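Long-range contacts in Iron(III) ABC transporter, periplasmic iron-compound-binding protein (Vibrio cholerae, PDB 3TEF), which probably binds iron-loaded catecholate siderophores in the periplasm and delivers them to an ABC transporter for iron uptake: residues A[111-115]-A[141-145]; A[150-154]-A[184-188]; A[255-260]-A[272-277]; A[104-108]-A[263-267]; A[171-177]-A[193-198]. All blocks are in the same frame, centred on the assembly; numbering follows the deposited sequence.

Contact 1. Residues A[111-115]-A[141-145]; sequences QGYWE and VDAQF
Trp114 carries its indole stretched out opposite the backbone N (chi1 180°), and Asp142 extends its carboxylate in the same way (chi1 -170°), which lets the two side chains meet at about a right angle. The indole NE1 donates to Asp142 OD1 at 2.9 Å, a fairly straight bond that leaves in the indole plane and reaches the carboxylate on its anti side, somewhat out of the carboxylate plane. The other oxygen, OD2, forms a salt bridge with Lys146 one turn further on, which probably helps keep Asp142 charged and steady.

Phe145 lies over one face of the indole in an offset stack with the five-membered ring, centroids 4.0 Å apart and planes at 13°. Trp114 CB in turn sits over the middle of the Phe145 ring, 3.9 Å from its centroid. Val141 extends this cover on the same indole face, with CG1 above the six-membered ring and 3.5 Å from Trp114 CH2. The three partners come from little more than one turn of helix 131-154, the long helix between the two lobes in binding proteins of this family, Phe145 standing one turn after Val141; Trp114 belongs to the first turn of helix 113-128, with Gly112 as N-cap. Beside the stack, the Tyr113 ring edge approaches Phe145, Tyr113 CD2 to Phe145 CZ at 4.3 Å. The Tyr113 OH is hydrogen-bonded to Thr270 of helix 267-279.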
# COMPACT_ATOMS: atom_id res chain seq x y z
N GLN A 111 5.46 10.04 9.05
CA GLN A 111 5.88 9.16 10.14
C GLN A 111 6.51 7.86 9.63
O GLN A 111 7.24 7.18 10.35
CB GLN A 111 4.74 8.88 11.12
CG GLN A 111 3.45 8.45 10.47
CD GLN A 111 2.32 8.32 11.48
OE1 GLN A 111 1.24 8.90 11.30
NE2 GLN A 111 2.56 7.57 12.55
N GLY A 112 6.25 7.54 8.36
CA GLY A 112 6.84 6.37 7.75
C GLY A 112 5.85 5.24 7.59
O GLY A 112 4.96 5.06 8.42
N TYR A 113 6.02 4.46 6.53
CA TYR A 113 5.10 3.37 6.22
C TYR A 113 4.85 2.41 7.39
O TYR A 113 3.70 2.15 7.76
CB TYR A 113 5.57 2.58 5.01
CG TYR A 113 4.66 1.40 4.72
CD1 TYR A 113 3.48 1.58 3.98
CD2 TYR A 113 4.96 0.13 5.19
CE1 TYR A 113 2.64 0.52 3.72
CE2 TYR A 113 4.12 -0.95 4.93
CZ TYR A 113 2.96 -0.74 4.20
OH TYR A 113 2.10 -1.76 3.95
N TRP A 114 5.91 1.86 7.98
CA TRP A 114 5.71 0.81 8.98
C TRP A 114 5.15 1.32 10.31
O TRP A 114 4.23 0.71 10.87
CB TRP A 114 6.98 -0.05 9.16
CG TRP A 114 6.85 -1.17 10.18
CD1 TRP A 114 7.73 -1.45 11.20
CD2 TRP A 114 5.78 -2.12 10.31
NE1 TRP A 114 7.28 -2.51 11.93
CE2 TRP A 114 6.09 -2.95 11.41
CE3 TRP A 114 4.60 -2.37 9.59
CZ2 TRP A 114 5.26 -4.01 11.82
CZ3 TRP A 114 3.77 -3.41 10.00
CH2 TRP A 114 4.11 -4.22 11.11
N GLU A 115 5.66 2.44 10.80
CA GLU A 115 5.11 3.01 12.03
C GLU A 115 3.63 3.32 11.85
O GLU A 115 2.82 3.02 12.72
CB GLU A 115 5.88 4.25 12.48
CG GLU A 115 7.36 4.02 12.74
CD GLU A 115 7.64 3.29 14.04
OE1 GLU A 115 6.68 2.75 14.63
OE2 GLU A 115 8.82 3.26 14.47
N VAL A 141 6.05 -9.24 12.03
CA VAL A 141 6.44 -8.43 10.88
C VAL A 141 7.54 -7.42 11.25
O VAL A 141 8.46 -7.17 10.47
CB VAL A 141 5.22 -7.70 10.29
CG1 VAL A 141 5.66 -6.72 9.21
CG2 VAL A 141 4.23 -8.72 9.73
N ASP A 142 7.45 -6.88 12.46
CA ASP A 142 8.45 -5.93 12.94
C ASP A 142 9.85 -6.52 12.90
O ASP A 142 10.82 -5.84 12.55
CB ASP A 142 8.10 -5.47 14.35
CG ASP A 142 8.95 -4.29 14.82
OD1 ASP A 142 9.13 -3.32 14.04
OD2 ASP A 142 9.44 -4.34 15.96
N ALA A 143 9.97 -7.81 13.24
CA ALA A 143 11.29 -8.43 13.26
C ALA A 143 11.89 -8.49 11.87
O ALA A 143 13.10 -8.34 11.70
CB ALA A 143 11.22 -9.83 13.89
N GLN A 144 11.03 -8.72 10.88
CA GLN A 144 11.42 -8.77 9.48
C GLN A 144 11.91 -7.41 8.98
O GLN A 144 12.96 -7.31 8.33
CB GLN A 144 10.25 -9.28 8.62
CG GLN A 144 9.87 -10.75 8.88
CD GLN A 144 8.56 -11.16 8.22
OE1 GLN A 144 7.59 -10.40 8.22
NE2 GLN A 144 8.53 -12.36 7.66
N PHE A 145 11.15 -6.35 9.28
CA PHE A 145 11.59 -4.99 8.98
C PHE A 145 12.94 -4.71 9.61
O PHE A 145 13.83 -4.17 8.95
CB PHE A 145 10.58 -3.97 9.50
CG PHE A 145 9.48 -3.64 8.52
CD1 PHE A 145 9.70 -2.73 7.50
CD2 PHE A 145 8.23 -4.24 8.63
CE1 PHE A 145 8.68 -2.42 6.59
CE2 PHE A 145 7.22 -3.94 7.73
CZ PHE A 145 7.44 -3.03 6.70

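Contact 2. Residues A[150-154]-A[184-188]; sequences QYNQQ and DFGFS
Asn152 does two things with one nitrogen: ND2 donates to the backbone oxygen of Phe185 and at the same time lies over the face of the Phe187 ring. The hydrogen bond, ND2 to Phe185 O, is short at 2.7 Å and close to straight, with the donor tilted 31° from the carbonyl plane. Over the ring, ND2 stands off-centre towards the rim, 3.4 Å from Phe187 CE2, and the amide is inclined to the ring by 32°. The side chain gets there with CG beside its own backbone N (chi1 -66°).

This is the C-terminal end of helix 131-154, where it meets the loop between helix 180-184 and strand 188-189 in the C-terminal lobe. Gly186, whose phi is positive as the chain leaves the helix, has no side chain to hold the backbones apart, and its CA comes to 5.4 Å from the CA of Asn152. Its carbonyl oxygen rests 3.5 Å from Asn152 CB and also accepts from Lys156 NZ. Phe185 leads away from Asn152 and stacks on Phe145; both it and Phe187 pack against Met277 of helix 267-279.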
# COMPACT_ATOMS: atom_id res chain seq x y z
N GLN A 150 18.74 -3.54 9.16
CA GLN A 150 20.09 -3.77 9.65
C GLN A 150 21.01 -4.10 8.50
O GLN A 150 22.08 -3.52 8.34
CB GLN A 150 20.11 -4.90 10.67
CG GLN A 150 19.50 -4.53 12.00
CD GLN A 150 19.76 -5.59 13.04
OE1 GLN A 150 20.90 -6.02 13.23
NE2 GLN A 150 18.70 -6.02 13.71
N TYR A 151 20.58 -5.06 7.68
CA TYR A 151 21.34 -5.49 6.52
C TYR A 151 21.77 -4.30 5.67
O TYR A 151 22.96 -4.13 5.39
CB TYR A 151 20.50 -6.45 5.69
CG TYR A 151 21.24 -7.10 4.55
CD1 TYR A 151 21.78 -8.37 4.69
CD2 TYR A 151 21.41 -6.44 3.34
CE1 TYR A 151 22.46 -8.97 3.65
CE2 TYR A 151 22.09 -7.04 2.30
CZ TYR A 151 22.61 -8.30 2.46
OH TYR A 151 23.30 -8.90 1.42
N ASN A 152 20.81 -3.47 5.27
CA ASN A 152 21.09 -2.34 4.39
C ASN A 152 21.92 -1.22 5.03
O ASN A 152 22.60 -0.48 4.33
CB ASN A 152 19.79 -1.77 3.82
CG ASN A 152 19.11 -2.74 2.90
OD1 ASN A 152 19.76 -3.52 2.20
ND2 ASN A 152 17.78 -2.71 2.89
N GLN A 153 21.85 -1.10 6.34
CA GLN A 153 22.70 -0.15 7.05
C GLN A 153 24.12 -0.70 7.20
O GLN A 153 25.08 0.07 7.27
CB GLN A 153 22.12 0.16 8.42
CG GLN A 153 20.80 0.88 8.36
CD GLN A 153 20.24 1.19 9.73
OE1 GLN A 153 20.63 0.57 10.72
NE2 GLN A 153 19.32 2.14 9.80
N GLN A 154 24.23 -2.02 7.25
CA GLN A 154 25.52 -2.69 7.43
C GLN A 154 26.20 -2.90 6.08
O GLN A 154 27.39 -3.20 6.01
CB GLN A 154 25.32 -4.03 8.14
CG GLN A 154 24.82 -3.89 9.58
CD GLN A 154 24.64 -5.23 10.28
OE1 GLN A 154 24.62 -6.29 9.64
NE2 GLN A 154 24.51 -5.20 11.60
N ASP A 184 12.05 2.49 6.59
CA ASP A 184 11.83 1.21 7.27
C ASP A 184 12.79 0.13 6.84
O ASP A 184 13.23 -0.65 7.66
CB ASP A 184 10.40 0.73 7.06
CG ASP A 184 9.38 1.74 7.54
OD1 ASP A 184 9.57 2.31 8.63
OD2 ASP A 184 8.39 1.98 6.81
N PHE A 185 13.11 0.08 5.55
CA PHE A 185 13.94 -0.99 5.03
C PHE A 185 15.42 -0.61 4.99
O PHE A 185 16.28 -1.45 4.72
CB PHE A 185 13.45 -1.40 3.64
CG PHE A 185 12.16 -2.17 3.67
CD1 PHE A 185 12.02 -3.29 4.48
CD2 PHE A 185 11.08 -1.78 2.90
CE1 PHE A 185 10.84 -4.02 4.50
CE2 PHE A 185 9.88 -2.50 2.92
CZ PHE A 185 9.76 -3.62 3.71
N GLY A 186 15.70 0.67 5.24
CA GLY A 186 17.06 1.13 5.49
C GLY A 186 17.93 1.49 4.31
O GLY A 186 19.15 1.62 4.46
N PHE A 187 17.34 1.66 3.13
CA PHE A 187 18.10 2.16 1.99
C PHE A 187 18.28 3.66 2.13
O PHE A 187 17.51 4.33 2.82
CB PHE A 187 17.36 1.88 0.68
CG PHE A 187 17.39 0.45 0.25
CD1 PHE A 187 18.52 -0.09 -0.35
CD2 PHE A 187 16.27 -0.36 0.40
CE1 PHE A 187 18.54 -1.40 -0.77
CE2 PHE A 187 16.28 -1.68 -0.02
CZ PHE A 187 17.42 -2.20 -0.61
N SER A 188 19.30 4.20 1.48
CA SER A 188 19.40 5.65 1.33
C SER A 188 18.97 6.00 -0.09
O SER A 188 19.00 5.14 -0.98
CB SER A 188 20.82 6.14 1.62
OG SER A 188 21.75 5.60 0.70

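Contact 3. Residues A[255-260]-A[272-277]; sequences LDVNAW and QMVADM
Asp276 OD2 is held by two donors from the other segment. Asp256 N reaches it at 2.9 Å in an almost straight bond (173°), coming from above the carboxylate plane. Trp260 NE1 reaches it at 2.8 Å on the anti lone pair, a more bent bond (146°), although carboxylate and indole are nearly coplanar. The second oxygen, Asp276 OD1, accepts from Gln272 NE2 at 3.0 Å, a bond within its own helix, again from above the plane.

Asp256 is occupied as well. As N-cap of helix 257-262 it takes Ala259 N on OD2 at 2.9 Å, while OD1 accepts from a water that lies 3.0 Å away and gives a further, weak bond to Gln272 OE1.

Behind these polar groups the indole of Trp260 is packed on both faces: Met273 CG lies over one, 3.7 Å from the centroid of the five-membered ring, and Leu255 CD1 over the opposite one. A bend at chi3 of Met273 (62°) brings its CE over the same face as CG, above Trp260 CZ3. Met273 SD stands above the six-membered ring at a distance, 4.8 Å from its centroid, a Met-aromatic contact; Met277 SD, at the ring edge 3.8 Å from Trp260 CH2, makes a second. With its oxygens sharing three N-H donors, Asp276 is probably stabilised as a carboxylate despite the nearby charge of Asp256, and it ties the start of helix 257-262 to the last helix, 267-279.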
# COMPACT_ATOMS: atom_id res chain seq x y z
N LEU A 255 9.05 -4.82 -8.02
CA LEU A 255 8.22 -4.90 -6.82
C LEU A 255 6.80 -5.34 -7.15
O LEU A 255 6.25 -4.97 -8.19
CB LEU A 255 8.19 -3.55 -6.11
CG LEU A 255 9.51 -2.93 -5.64
CD1 LEU A 255 9.24 -1.62 -4.94
CD2 LEU A 255 10.27 -3.87 -4.72
N ASP A 256 6.19 -6.09 -6.24
CA ASP A 256 4.81 -6.54 -6.45
C ASP A 256 3.91 -5.32 -6.47
O ASP A 256 3.80 -4.59 -5.49
CB ASP A 256 4.39 -7.50 -5.34
CG ASP A 256 3.01 -8.08 -5.59
OD1 ASP A 256 2.90 -9.11 -6.28
OD2 ASP A 256 2.02 -7.50 -5.10
N VAL A 257 3.25 -5.07 -7.60
CA VAL A 257 2.51 -3.83 -7.74
C VAL A 257 1.31 -3.75 -6.79
O VAL A 257 1.07 -2.70 -6.19
CB VAL A 257 2.04 -3.61 -9.18
CG1 VAL A 257 1.27 -2.29 -9.28
CG2 VAL A 257 3.23 -3.60 -10.11
N ASN A 258 0.57 -4.84 -6.63
CA ASN A 258 -0.52 -4.84 -5.67
C ASN A 258 -0.03 -4.48 -4.27
O ASN A 258 -0.61 -3.63 -3.59
CB ASN A 258 -1.22 -6.20 -5.62
CG ASN A 258 -2.24 -6.26 -4.50
OD1 ASN A 258 -3.31 -5.67 -4.60
ND2 ASN A 258 -1.89 -6.95 -3.41
N ALA A 259 1.03 -5.14 -3.83
CA ALA A 259 1.46 -4.99 -2.45
C ALA A 259 1.94 -3.57 -2.15
O ALA A 259 1.65 -3.04 -1.08
CB ALA A 259 2.55 -5.98 -2.11
N TRP A 260 2.70 -2.98 -3.08
CA TRP A 260 3.35 -1.69 -2.82
C TRP A 260 2.52 -0.47 -3.19
O TRP A 260 2.68 0.61 -2.60
CB TRP A 260 4.69 -1.60 -3.57
CG TRP A 260 5.76 -2.53 -3.05
CD1 TRP A 260 5.88 -3.87 -3.32
CD2 TRP A 260 6.87 -2.20 -2.20
NE1 TRP A 260 6.97 -4.38 -2.68
CE2 TRP A 260 7.60 -3.37 -1.98
CE3 TRP A 260 7.29 -1.01 -1.58
CZ2 TRP A 260 8.75 -3.41 -1.19
CZ3 TRP A 260 8.43 -1.04 -0.81
CH2 TRP A 260 9.14 -2.23 -0.61
N GLN A 272 4.28 -9.26 1.65
CA GLN A 272 4.87 -9.28 0.32
C GLN A 272 5.98 -8.24 0.14
O GLN A 272 6.99 -8.51 -0.51
CB GLN A 272 3.81 -9.12 -0.77
CG GLN A 272 4.34 -9.26 -2.19
CD GLN A 272 4.80 -10.67 -2.50
OE1 GLN A 272 4.05 -11.62 -2.34
NE2 GLN A 272 6.06 -10.80 -2.91
N MET A 273 5.78 -7.03 0.68
CA MET A 273 6.83 -6.03 0.64
C MET A 273 8.10 -6.57 1.28
O MET A 273 9.20 -6.39 0.76
CB MET A 273 6.40 -4.75 1.37
CG MET A 273 5.21 -4.04 0.70
SD MET A 273 4.50 -2.76 1.74
CE MET A 273 5.91 -1.66 1.90
N VAL A 274 7.95 -7.19 2.45
CA VAL A 274 9.09 -7.81 3.13
C VAL A 274 9.76 -8.87 2.24
O VAL A 274 10.99 -8.87 2.08
CB VAL A 274 8.66 -8.44 4.47
CG1 VAL A 274 9.72 -9.42 4.96
CG2 VAL A 274 8.40 -7.36 5.50
N ALA A 275 8.95 -9.75 1.66
CA ALA A 275 9.49 -10.77 0.76
C ALA A 275 10.25 -10.15 -0.40
O ALA A 275 11.31 -10.63 -0.78
CB ALA A 275 8.38 -11.68 0.25
N ASP A 276 9.70 -9.08 -0.98
CA ASP A 276 10.36 -8.41 -2.10
C ASP A 276 11.71 -7.85 -1.69
O ASP A 276 12.69 -7.97 -2.44
CB ASP A 276 9.50 -7.29 -2.70
CG ASP A 276 8.31 -7.79 -3.49
OD1 ASP A 276 8.27 -8.99 -3.87
OD2 ASP A 276 7.40 -6.97 -3.76
N MET A 277 11.77 -7.23 -0.52
CA MET A 277 13.01 -6.63 -0.03
C MET A 277 14.05 -7.71 0.28
O MET A 277 15.23 -7.55 -0.05
CB MET A 277 12.75 -5.75 1.20
CG MET A 277 11.94 -4.46 0.93
SD MET A 277 12.81 -3.10 0.09
CE MET A 277 12.61 -3.57 -1.62
O HOH W 1 3.31 -11.85 -5.02

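Contact 4. Residues A[104-108]-A[263-267]; sequences VFAAE and AISGV
The Phe105 ring meets the other segment by its edge: near the ring plane lie the carbonyl oxygens of Ile264 and Ser265 and the amide N of Gly266. CZ comes to 3.3 Å from Ser265 O, so that the slightly positive ring hydrogens face a carbonyl oxygen, and CE2 lies 3.6 Å from Ser265 CB. The ring reaches this position because its CG points opposite the backbone N (chi1 -177°); Ala32 of helix 27-35 and Leu124 of helix 113-128 are further neighbours.

What it touches is a type II beta turn from Ala263 to Gly266, which joins helix 257-262 to the final helix, with Gly266 as N-cap of the latter. Segment 104-108 leaves strand 102-104, an outermost strand of the parallel sheet of the N-terminal lobe. The turn is closed by Gly266 N to Ala263 O at 3.0 Å, and Ser265 takes a positive phi (68°). A water links the backbones, donating to Phe105 O and Ile264 O, each at 2.8 Å. Ala107 CB packs on Ile264 CG2 at 4.0 Å and beside Ser265 OG, whose hydrogen-bonding partner is Thr117. Ser265 O also accepts from Trp121 NE1.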
# COMPACT_ATOMS: atom_id res chain seq x y z
N VAL A 104 -10.54 5.93 7.99
CA VAL A 104 -9.57 5.83 6.90
C VAL A 104 -8.42 4.92 7.30
O VAL A 104 -7.89 5.00 8.41
CB VAL A 104 -9.04 7.20 6.45
CG1 VAL A 104 -7.92 7.02 5.43
CG2 VAL A 104 -10.17 8.03 5.87
N PHE A 105 -8.06 4.02 6.39
CA PHE A 105 -7.02 3.01 6.63
C PHE A 105 -5.91 3.31 5.64
O PHE A 105 -6.08 3.11 4.42
CB PHE A 105 -7.62 1.60 6.41
CG PHE A 105 -6.67 0.46 6.69
CD1 PHE A 105 -6.57 -0.09 7.97
CD2 PHE A 105 -5.90 -0.09 5.66
CE1 PHE A 105 -5.71 -1.14 8.23
CE2 PHE A 105 -5.02 -1.15 5.93
CZ PHE A 105 -4.93 -1.67 7.22
N ALA A 106 -4.79 3.84 6.13
CA ALA A 106 -3.79 4.35 5.21
C ALA A 106 -2.44 4.54 5.87
O ALA A 106 -2.35 4.74 7.08
CB ALA A 106 -4.27 5.70 4.61
N ALA A 107 -1.39 4.51 5.05
CA ALA A 107 -0.03 4.79 5.50
C ALA A 107 0.23 6.30 5.47
O ALA A 107 -0.41 7.02 4.71
CB ALA A 107 0.95 4.12 4.59
N GLU A 108 1.18 6.76 6.28
CA GLU A 108 1.58 8.17 6.29
C GLU A 108 3.07 8.32 5.97
O GLU A 108 3.91 7.72 6.63
CB GLU A 108 1.28 8.81 7.64
CG GLU A 108 -0.18 8.76 8.04
CD GLU A 108 -1.07 9.46 7.05
OE1 GLU A 108 -0.61 10.47 6.46
OE2 GLU A 108 -2.21 9.00 6.83
N ALA A 263 -2.59 -2.12 -2.49
CA ALA A 263 -3.15 -2.64 -1.25
C ALA A 263 -2.44 -2.01 -0.07
O ALA A 263 -1.85 -2.70 0.78
CB ALA A 263 -3.02 -4.17 -1.21
N ILE A 264 -2.50 -0.69 -0.01
CA ILE A 264 -1.73 0.07 0.96
C ILE A 264 -2.02 -0.35 2.40
O ILE A 264 -3.17 -0.36 2.85
CB ILE A 264 -2.02 1.56 0.79
CG1 ILE A 264 -1.53 2.03 -0.59
CG2 ILE A 264 -1.40 2.36 1.93
CD1 ILE A 264 -2.10 3.38 -1.01
N SER A 265 -0.96 -0.70 3.12
CA SER A 265 -1.03 -1.10 4.51
C SER A 265 -1.75 -2.44 4.75
O SER A 265 -2.08 -2.78 5.88
CB SER A 265 -1.62 0.01 5.39
OG SER A 265 -0.74 1.13 5.44
N GLY A 266 -1.95 -3.22 3.69
CA GLY A 266 -2.53 -4.53 3.87
C GLY A 266 -1.62 -5.42 4.70
O GLY A 266 -0.41 -5.18 4.77
N VAL A 267 -2.19 -6.44 5.32
CA VAL A 267 -1.38 -7.46 6.00
C VAL A 267 -0.58 -8.31 4.99
O VAL A 267 0.65 -8.37 5.06
CB VAL A 267 -2.24 -8.32 6.95
CG1 VAL A 267 -1.45 -9.53 7.48
CG2 VAL A 267 -2.78 -7.45 8.09
O HOH W 2 -5.16 1.51 2.36

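Contact 5. Residues A[171-177]-A[193-198]; sequences TFGANSR and VSKESS
Glu196 reaches across to the turn formed by Gly173 to Ser176. Its CB starts 4.0 Å from Asn175 O, and CG follows along the same carbonyl at 3.8 Å. A bend at chi2 (-137°) then turns the carboxylate towards the backbone of Gly173, bringing CD to 3.3 Å from Gly173 N. OE1 accepts from Gly173 N at 3.0 Å through its syn lone pair, in a nearly straight bond (168°), and also lies 3.3 Å from Ser176 CB. OE2 points towards the same turn, near Asn175 N, but its exact place is doubtful.

The turn is a type I beta turn, tied within itself by Ser176 OG donating to Gly173 O at 2.6 Å. Val193 CG2 presses on Gly173 CA at 3.4 Å, which the absence of a side chain on the glycine makes possible. At the far end a water accepts from Arg177 N and donates to Ser198 O at 3.0 Å; the same carbonyl oxygen sits at the edge of the Phe172 ring.

Thr171 belongs to strand 168-172, which runs antiparallel to both 158-165 and 201-202 in the mixed sheet of the C-terminal lobe, and segment 193-198 is part of the loop leading from strand 188-189 to strand 201-202.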
# COMPACT_ATOMS: atom_id res chain seq x y z
N THR A 171 10.00 9.04 -10.24
CA THR A 171 10.76 8.61 -9.08
C THR A 171 10.16 9.18 -7.80
O THR A 171 9.51 10.23 -7.80
CB THR A 171 12.26 8.96 -9.22
OG1 THR A 171 13.00 8.30 -8.18
CG2 THR A 171 12.49 10.46 -9.12
N PHE A 172 10.36 8.45 -6.70
CA PHE A 172 9.79 8.78 -5.41
C PHE A 172 10.88 8.60 -4.38
O PHE A 172 11.71 7.70 -4.52
CB PHE A 172 8.66 7.80 -5.08
CG PHE A 172 7.45 7.91 -5.97
CD1 PHE A 172 6.32 8.56 -5.52
CD2 PHE A 172 7.45 7.36 -7.24
CE1 PHE A 172 5.20 8.66 -6.32
CE2 PHE A 172 6.32 7.46 -8.06
CZ PHE A 172 5.20 8.11 -7.59
N GLY A 173 10.87 9.41 -3.33
CA GLY A 173 11.89 9.32 -2.29
C GLY A 173 11.35 8.98 -0.91
O GLY A 173 10.26 8.41 -0.77
N ALA A 174 12.11 9.35 0.12
CA ALA A 174 11.81 8.94 1.49
C ALA A 174 10.50 9.50 2.04
O ALA A 174 9.88 8.90 2.92
CB ALA A 174 12.96 9.30 2.42
N ASN A 175 10.09 10.67 1.55
CA ASN A 175 8.89 11.32 2.05
C ASN A 175 7.72 11.17 1.10
O ASN A 175 6.96 12.10 0.85
CB ASN A 175 9.19 12.78 2.37
CG ASN A 175 10.23 12.92 3.48
OD1 ASN A 175 10.13 12.27 4.52
ND2 ASN A 175 11.25 13.74 3.24
N SER A 176 7.58 9.96 0.57
CA SER A 176 6.58 9.65 -0.43
C SER A 176 5.79 8.43 0.02
O SER A 176 6.03 7.86 1.09
CB SER A 176 7.27 9.32 -1.75
OG SER A 176 7.84 8.02 -1.69
N ARG A 177 4.85 8.03 -0.82
CA ARG A 177 4.07 6.83 -0.56
C ARG A 177 4.98 5.61 -0.44
O ARG A 177 4.57 4.59 0.10
CB ARG A 177 3.04 6.62 -1.66
CG ARG A 177 3.66 6.44 -3.05
CD ARG A 177 2.58 6.58 -4.13
NE ARG A 177 1.56 5.54 -4.00
CZ ARG A 177 0.31 5.66 -4.42
NH1 ARG A 177 -0.10 6.79 -5.01
NH2 ARG A 177 -0.54 4.65 -4.27
N VAL A 193 15.21 13.34 -3.52
CA VAL A 193 14.15 13.95 -4.31
C VAL A 193 13.52 15.13 -3.55
O VAL A 193 12.34 15.43 -3.74
CB VAL A 193 13.06 12.93 -4.67
CG1 VAL A 193 13.67 11.72 -5.37
CG2 VAL A 193 12.32 12.51 -3.42
N SER A 194 14.32 15.78 -2.71
CA SER A 194 13.91 16.99 -1.99
C SER A 194 12.46 16.92 -1.49
O SER A 194 12.00 15.85 -1.08
CB SER A 194 14.11 18.24 -2.86
OG SER A 194 15.49 18.53 -3.05
N LYS A 195 11.75 18.04 -1.51
CA LYS A 195 10.34 18.06 -1.12
C LYS A 195 9.53 17.40 -2.23
O LYS A 195 9.59 17.81 -3.38
CB LYS A 195 9.86 19.48 -0.88
CG LYS A 195 8.50 19.58 -0.18
CD LYS A 195 7.37 19.13 -1.09
CE LYS A 195 6.18 20.07 -1.02
NZ LYS A 195 5.37 19.89 0.22
N GLU A 196 8.77 16.37 -1.87
CA GLU A 196 8.09 15.58 -2.89
C GLU A 196 6.74 16.13 -3.31
O GLU A 196 6.35 17.24 -2.96
CB GLU A 196 7.94 14.13 -2.42
CG GLU A 196 9.20 13.58 -1.83
CD GLU A 196 9.49 12.17 -2.28
OE1 GLU A 196 8.95 11.73 -3.33
OE2 GLU A 196 10.27 11.52 -1.56
N SER A 197 6.04 15.32 -4.09
CA SER A 197 4.68 15.61 -4.47
C SER A 197 3.97 14.27 -4.60
O SER A 197 4.61 13.25 -4.85
CB SER A 197 4.65 16.37 -5.79
OG SER A 197 5.21 15.60 -6.85
N SER A 198 2.66 14.28 -4.42
CA SER A 198 1.83 13.08 -4.50
C SER A 198 2.26 12.07 -5.57
O SER A 198 2.53 10.91 -5.26
CB SER A 198 0.37 13.47 -4.71
OG SER A 198 0.25 14.31 -5.85
O HOH W 3 3.94 9.95 -2.84
O HOH W 4 1.27 9.02 -6.35

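How the contacts relate
Contact 4 opens first, just after strand 102-104 of the N-terminal lobe, and closes only at 263-267, so it encloses much of the chain. Nested inside its loop, contact 1 closes the hairpin of helices 113-128 and 131-154. Contact 2 opens at the end of that second helix and closes at 184-188; contact 5, opened meanwhile at 171-177, closes at 193-198, so these two cross, both still nested within contact 4. Contact 3 starts at 255-260, before contact 4 is closed, and ends on the last helix, crossing it. Residues of that helix touch contacts 1 and 2, while Ile264 of contact 4 packs on Arg177 of contact 5.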